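PDB 3OTT: Two-component system sensor histidine kinase from Bacteroides thetaiotaomicron, which probably senses saccharides through this extracellular domain and is thought to act as a membrane-bound histidine kinase that regulates transcription. Local coordinates for residues E289-L294 and P682-E687; F27-E32 and N283-Q288. All coordinates share one frame; numbering follows the deposited sequence.

Interaction 1 of 2, residues E289-L294 and P682-E687; sequences EHNIWL and PYSLDE
Tyr683 and Ser684, in a type I beta turn that starts at Pro682, meet Glu289, Asn291 and Trp293. The tyrosine CB lies 3.6 Å from Asn291 ND2. With CG beside its own backbone N (chi1 -54°), the phenol presents one face to the indole. Tyr683 CG comes within 3.8 Å of Trp293 CZ2, its CD1 approaches Trp293 CH2 at 3.6 Å, and its CE1 is a little farther from the same CH2. The edge of the tryptophan six-membered ring therefore points at the tyrosine face in a T-shaped pair, planes 83° apart. Beyond it, Tyr683 OH is hydrogen-bonded to Tyr46 O and Ile35 N, while Trp293 NE1 donates to Asp287.

Ser684 OG works both ways. It donates to Glu289 OE1 at 2.6 Å, from well above the carboxylate plane, and accepts a hydrogen bond from Asn291 ND2 at 2.8 Å, almost within the amide plane (N-H...O 158°). Asp287 OD2 takes a further bond from ND2, and Asn291 OD1 accepts from Tyr305 N, which together fix the amide's orientation. Such a donor-and-acceptor hydroxyl, set beside an aromatic pair, makes the join between Y_Y_Y domain and propeller directional as well as apolar.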
loop_
_atom_site.group_PDB
_atom_site.type_symbol
_atom_site.label_atom_id
_atom_site.label_comp_id
_atom_site.label_asym_id
_atom_site.label_seq_id
_atom_site.Cartn_x
_atom_site.Cartn_y
_atom_site.Cartn_z
ATOM N N GLU B 289 7.448 -15.550 8.756
ATOM C CA GLU B 289 8.849 -15.667 8.366
ATOM C C GLU B 289 9.037 -16.794 7.364
ATOM O O GLU B 289 10.183 -17.179 7.105
ATOM C CB GLU B 289 9.702 -15.969 9.574
ATOM C CG GLU B 289 10.056 -14.773 10.385
ATOM C CD GLU B 289 10.765 -15.136 11.728
ATOM O OE1 GLU B 289 10.547 -16.250 12.298
ATOM O OE2 GLU B 289 11.543 -14.286 12.207
ATOM N N HIS B 290 7.920 -17.353 6.880
ATOM C CA HIS B 290 7.882 -18.429 5.923
ATOM C C HIS B 290 8.342 -19.777 6.496
ATOM O O HIS B 290 8.588 -20.731 5.721
ATOM C CB HIS B 290 8.751 -18.103 4.675
ATOM C CG HIS B 290 8.517 -16.731 4.116
ATOM N ND1 HIS B 290 7.303 -16.345 3.586
ATOM C CD2 HIS B 290 9.336 -15.652 4.016
ATOM C CE1 HIS B 290 7.372 -15.086 3.189
ATOM N NE2 HIS B 290 8.595 -14.643 3.434
ATOM N N ASN B 291 8.507 -19.879 7.808
ATOM C CA ASN B 291 8.714 -21.225 8.381
ATOM C C ASN B 291 7.415 -21.990 8.124
ATOM O O ASN B 291 6.342 -21.393 8.186
ATOM C CB ASN B 291 8.978 -21.166 9.891
ATOM C CG ASN B 291 10.163 -20.294 10.240
ATOM O OD1 ASN B 291 11.229 -20.426 9.653
ATOM N ND2 ASN B 291 9.965 -19.369 11.159
ATOM N N ILE B 292 7.510 -23.288 7.865
ATOM C CA ILE B 292 6.360 -24.181 7.671
ATOM C C ILE B 292 6.136 -25.006 8.939
ATOM O O ILE B 292 7.010 -25.761 9.347
ATOM C CB ILE B 292 6.723 -25.184 6.597
ATOM C CG1 ILE B 292 7.066 -24.457 5.279
ATOM C CG2 ILE B 292 5.658 -26.231 6.417
ATOM C CD1 ILE B 292 6.024 -23.397 4.823
ATOM N N TRP B 293 4.935 -24.918 9.487
ATOM C CA TRP B 293 4.526 -25.620 10.672
ATOM C C TRP B 293 3.631 -26.758 10.190
ATOM O O TRP B 293 2.662 -26.503 9.491
ATOM C CB TRP B 293 3.714 -24.649 11.621
ATOM C CG TRP B 293 4.573 -23.497 12.098
ATOM C CD1 TRP B 293 4.913 -22.364 11.409
ATOM C CD2 TRP B 293 5.302 -23.446 13.338
ATOM N NE1 TRP B 293 5.781 -21.601 12.144
ATOM C CE2 TRP B 293 6.038 -22.247 13.336
ATOM C CE3 TRP B 293 5.375 -24.294 14.453
ATOM C CZ2 TRP B 293 6.813 -21.846 14.436
ATOM C CZ3 TRP B 293 6.175 -23.932 15.531
ATOM C CH2 TRP B 293 6.869 -22.707 15.528
ATOM N N LEU B 294 3.932 -27.988 10.586
ATOM C CA LEU B 294 3.088 -29.165 10.240
ATOM C C LEU B 294 2.539 -29.757 11.509
ATOM O O LEU B 294 3.295 -30.172 12.407
ATOM C CB LEU B 294 3.882 -30.269 9.498
ATOM C CG LEU B 294 4.813 -29.725 8.414
ATOM C CD1 LEU B 294 5.940 -30.734 8.104
ATOM C CD2 LEU B 294 3.943 -29.482 7.158
ATOM N N PRO B 682 12.499 -17.145 18.666
ATOM C CA PRO B 682 13.534 -17.567 17.727
ATOM C C PRO B 682 13.125 -18.799 16.826
ATOM O O PRO B 682 13.918 -19.692 16.555
ATOM C CB PRO B 682 14.697 -17.902 18.651
ATOM C CG PRO B 682 14.023 -18.474 19.899
ATOM C CD PRO B 682 12.711 -17.687 20.027
ATOM N N TYR B 683 11.906 -18.796 16.312
ATOM C CA TYR B 683 11.467 -19.822 15.370
ATOM C C TYR B 683 12.451 -20.116 14.242
ATOM O O TYR B 683 12.677 -21.285 13.906
ATOM C CB TYR B 683 10.126 -19.432 14.764
ATOM C CG TYR B 683 9.079 -19.131 15.813
ATOM C CD1 TYR B 683 8.871 -19.988 16.906
ATOM C CD2 TYR B 683 8.329 -17.963 15.741
ATOM C CE1 TYR B 683 7.932 -19.686 17.902
ATOM C CE2 TYR B 683 7.400 -17.641 16.715
ATOM C CZ TYR B 683 7.187 -18.528 17.793
ATOM O OH TYR B 683 6.218 -18.191 18.728
ATOM N N SER B 684 13.019 -19.076 13.633
ATOM C CA SER B 684 13.829 -19.275 12.445
ATOM C C SER B 684 15.299 -19.616 12.694
ATOM O O SER B 684 16.068 -19.681 11.748
ATOM C CB SER B 684 13.704 -18.065 11.530
ATOM O OG SER B 684 12.330 -17.795 11.244
ATOM N N LEU B 685 15.685 -19.903 13.930
ATOM C CA LEU B 685 17.110 -19.897 14.296
ATOM C C LEU B 685 17.674 -21.288 14.514
ATOM O O LEU B 685 17.077 -22.089 15.201
ATOM C CB LEU B 685 17.294 -19.095 15.593
ATOM C CG LEU B 685 17.110 -17.579 15.544
ATOM C CD1 LEU B 685 17.554 -16.868 16.852
ATOM C CD2 LEU B 685 17.919 -17.081 14.371
ATOM N N ASP B 686 18.825 -21.595 13.933
ATOM C CA ASP B 686 19.539 -22.791 14.367
ATOM C C ASP B 686 19.980 -22.564 15.825
ATOM O O ASP B 686 19.428 -23.184 16.744
ATOM C CB ASP B 686 20.694 -23.108 13.394
ATOM C CG ASP B 686 20.181 -23.688 12.034
ATOM O OD1 ASP B 686 18.950 -23.972 11.903
ATOM O OD2 ASP B 686 20.998 -23.869 11.104
ATOM N N GLU B 687 20.860 -21.594 16.058
ATOM C CA GLU B 687 21.331 -21.285 17.411
ATOM C C GLU B 687 20.472 -20.198 18.048
ATOM O O GLU B 687 20.144 -19.229 17.373
ATOM C CB GLU B 687 22.813 -20.815 17.386
ATOM C CG GLU B 687 23.842 -21.767 16.710
ATOM C CD GLU B 687 25.328 -21.414 17.015
ATOM O OE1 GLU B 687 25.666 -20.208 17.192
ATOM O OE2 GLU B 687 26.166 -22.346 17.080
#

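Interaction 2 of 2, residues F27-E32 and N283-Q288; sequences FLQDSE and NIFADQ. With TBR (hexatantalum dodecabromide), chain D.
Phe27, Gln29 and Phe285 bury most of the surface between these two strands, which run in nearly the same direction (18°) with axes 7.9 Å apart, too far for backbone pairing. Side chains fill the space between them. Phe285 reaches across from its strand because CG is anti to its backbone N (chi1 170°), which lays the ring alongside the facing chain. Its CD2 touches Phe27 CB at 3.6 Å, Phe27 O lies over one face toward the rim, and at the ring edge CZ meets Gln29 CB at 3.8 Å. The Phe27 ring in turn takes Asn283 OD1 at its own edge, 3.7 Å from CD1.

Gln29 stretches out fully from CB, and its amide oxygen arrives at the turn that follows strand 283-286. OE1 accepts Gln288 N at 3.0 Å on a lone pair, in the carbonyl plane and nearly straight (168°), and also rests against Asp287 CB and Gln288 CG. NE2 donates to Gly33 O, within the same blade as Gln29, and the amide thus spans two loops. A leucine here would probably leave Gln288 N without this acceptor and Gly33 O without this donor, so that the bridge between the two loops is lost. Just beyond, Ser31 O lies 3.3 Å from BR8 of the hexatantalum dodecabromide, whose BR1 sits near Gln288 O, so both loops border the cluster's site. Side-by-side innermost strands of adjoining four-stranded antiparallel blades, joined through side chains, are the hallmark of a beta-propeller.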
loop_
_atom_site.group_PDB
_atom_site.type_symbol
_atom_site.label_atom_id
_atom_site.label_comp_id
_atom_site.label_asym_id
_atom_site.label_seq_id
_atom_site.Cartn_x
_atom_site.Cartn_y
_atom_site.Cartn_z
ATOM N N PHE B 27 -2.917 -23.818 13.513
ATOM C CA PHE B 27 -1.929 -22.869 14.036
ATOM C C PHE B 27 -2.464 -21.508 13.724
ATOM O O PHE B 27 -3.079 -21.324 12.668
ATOM C CB PHE B 27 -0.560 -22.945 13.347
ATOM C CG PHE B 27 0.112 -24.267 13.448
ATOM C CD1 PHE B 27 -0.138 -25.261 12.506
ATOM C CD2 PHE B 27 0.985 -24.537 14.486
ATOM C CE1 PHE B 27 0.498 -26.486 12.578
ATOM C CE2 PHE B 27 1.582 -25.777 14.579
ATOM C CZ PHE B 27 1.374 -26.741 13.640
ATOM N N LEU B 28 -2.204 -20.549 14.617
ATOM C CA LEU B 28 -2.465 -19.127 14.371
ATOM C C LEU B 28 -1.252 -18.391 14.816
ATOM O O LEU B 28 -0.518 -18.863 15.652
ATOM C CB LEU B 28 -3.661 -18.665 15.195
ATOM C CG LEU B 28 -4.937 -19.388 14.808
ATOM C CD1 LEU B 28 -6.040 -19.191 15.854
ATOM C CD2 LEU B 28 -5.374 -18.910 13.399
ATOM N N GLN B 29 -1.031 -17.218 14.262
ATOM C CA GLN B 29 0.067 -16.381 14.686
ATOM C C GLN B 29 -0.503 -14.984 14.907
ATOM O O GLN B 29 -1.055 -14.397 13.964
ATOM C CB GLN B 29 1.111 -16.319 13.601
ATOM C CG GLN B 29 2.363 -15.650 14.089
ATOM C CD GLN B 29 3.505 -15.677 13.071
ATOM O OE1 GLN B 29 3.271 -15.677 11.857
ATOM N NE2 GLN B 29 4.744 -15.672 13.575
ATOM N N ASP B 30 -0.418 -14.471 16.145
ATOM C CA ASP B 30 -0.958 -13.136 16.448
ATOM C C ASP B 30 -0.086 -12.044 15.822
ATOM O O ASP B 30 0.988 -12.341 15.280
ATOM C CB ASP B 30 -1.203 -12.912 17.955
ATOM C CG ASP B 30 0.081 -13.155 18.849
ATOM O OD1 ASP B 30 1.138 -12.531 18.616
ATOM O OD2 ASP B 30 -0.009 -13.882 19.869
ATOM N N SER B 31 -0.536 -10.786 15.903
ATOM C CA SER B 31 0.081 -9.704 15.104
ATOM C C SER B 31 1.437 -9.312 15.685
ATOM O O SER B 31 2.094 -8.457 15.149
ATOM C CB SER B 31 -0.823 -8.455 15.058
ATOM O OG SER B 31 -1.248 -8.148 16.389
ATOM N N GLU B 32 1.808 -9.928 16.796
ATOM C CA GLU B 32 3.112 -9.661 17.444
ATOM C C GLU B 32 3.990 -10.913 17.332
ATOM O O GLU B 32 5.028 -10.993 17.919
ATOM C CB GLU B 32 2.905 -9.158 18.905
ATOM C CG GLU B 32 2.176 -7.763 18.939
ATOM C CD GLU B 32 1.428 -7.412 20.260
ATOM O OE1 GLU B 32 1.807 -6.388 20.909
ATOM O OE2 GLU B 32 0.435 -8.118 20.615
ATOM N N ASN B 283 -2.781 -30.143 9.350
ATOM C CA ASN B 283 -2.695 -28.718 9.015
ATOM C C ASN B 283 -1.275 -28.305 8.707
ATOM O O ASN B 283 -0.320 -28.815 9.314
ATOM C CB ASN B 283 -3.287 -27.821 10.163
ATOM C CG ASN B 283 -3.601 -26.395 9.698
ATOM O OD1 ASN B 283 -2.805 -25.439 9.949
ATOM N ND2 ASN B 283 -4.736 -26.229 8.998
ATOM N N ILE B 284 -1.128 -27.386 7.752
ATOM C CA ILE B 284 0.151 -26.846 7.388
ATOM C C ILE B 284 -0.040 -25.365 7.435
ATOM O O ILE B 284 -0.991 -24.797 6.851
ATOM C CB ILE B 284 0.597 -27.264 5.913
ATOM C CG1 ILE B 284 0.601 -28.794 5.708
ATOM C CG2 ILE B 284 1.965 -26.687 5.534
ATOM C CD1 ILE B 284 0.898 -29.210 4.203
ATOM N N PHE B 285 0.901 -24.696 8.089
ATOM C CA PHE B 285 0.788 -23.281 8.207
ATOM C C PHE B 285 2.115 -22.669 7.922
ATOM O O PHE B 285 3.129 -23.079 8.507
ATOM C CB PHE B 285 0.389 -22.979 9.646
ATOM C CG PHE B 285 0.459 -21.552 10.007
ATOM C CD1 PHE B 285 -0.463 -20.645 9.469
ATOM C CD2 PHE B 285 1.417 -21.096 10.931
ATOM C CE1 PHE B 285 -0.442 -19.287 9.824
ATOM C CE2 PHE B 285 1.432 -19.740 11.339
ATOM C CZ PHE B 285 0.502 -18.828 10.771
ATOM N N ALA B 286 2.112 -21.658 7.064
ATOM C CA ALA B 286 3.312 -20.894 6.751
ATOM C C ALA B 286 3.296 -19.611 7.575
ATOM O O ALA B 286 2.335 -18.860 7.465
ATOM C CB ALA B 286 3.385 -20.575 5.172
ATOM N N ASP B 287 4.313 -19.354 8.403
ATOM C CA ASP B 287 4.223 -18.226 9.318
ATOM C C ASP B 287 4.760 -17.009 8.603
ATOM O O ASP B 287 5.233 -17.125 7.483
ATOM C CB ASP B 287 4.954 -18.470 10.666
ATOM C CG ASP B 287 6.471 -18.663 10.529
ATOM O OD1 ASP B 287 7.043 -18.324 9.457
ATOM O OD2 ASP B 287 7.120 -19.149 11.520
ATOM N N GLN B 288 4.720 -15.861 9.268
ATOM C CA GLN B 288 5.205 -14.583 8.706
ATOM C C GLN B 288 6.671 -14.598 8.252
ATOM O O GLN B 288 7.096 -13.746 7.491
ATOM C CB GLN B 288 4.969 -13.442 9.713
ATOM C CG GLN B 288 3.499 -12.991 9.768
ATOM C CD GLN B 288 3.007 -12.431 8.404
ATOM O OE1 GLN B 288 3.790 -11.868 7.616
ATOM N NE2 GLN B 288 1.716 -12.590 8.133
HETATM TA TA1 TBR D . 7.565 -9.007 10.352
HETATM TA TA2 TBR D . 8.070 -10.547 12.565
HETATM TA TA3 TBR D . 9.638 -8.211 12.080
HETATM TA TA4 TBR D . 7.797 -8.325 14.222
HETATM TA TA5 TBR D . 7.270 -6.767 11.959
HETATM TA TA6 TBR D . 5.788 -9.083 12.390
HETATM BR BR1 TBR D . 8.193 -11.517 10.093
HETATM BR BR2 TBR D . 9.938 -8.426 9.448
HETATM BR BR3 TBR D . 6.978 -6.701 9.367
HETATM BR BR4 TBR D . 5.044 -9.384 9.912
HETATM BR BR5 TBR D . 10.659 -10.594 12.464
HETATM BR BR6 TBR D . 9.635 -5.646 11.693
HETATM BR BR7 TBR D . 7.180 -5.785 14.367
HETATM BR BR8 TBR D . 5.340 -8.731 14.945
HETATM BR BR9 TBR D . 8.367 -10.688 15.155
HETATM BR BRA TBR D . 10.303 -7.606 14.544
HETATM BR BRB TBR D . 4.674 -6.748 12.108
HETATM BR BRC TBR D . 5.769 -11.663 12.779
#

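From the N terminus, strand 24-29 opens the first blade of the N-terminal propeller, and interaction 2 closes a loop of 250 residues by bringing the last blade's inner strand back beside it. Strand 13-15 completes that last blade. The chain then turns directly into 289-294, where interaction 1 opens; it closes 387 residues later, after the second propeller, on the loop between strands 674-679 and 691-696 of the C-terminal domain. The contacts are in series, neither nested nor crossed. They touch through paired strands 281-286 and 292-296, with Trp293 CB packed against Phe27 CZ, so the propeller's closing seam adjoins its junction with the Y_Y_Y domain.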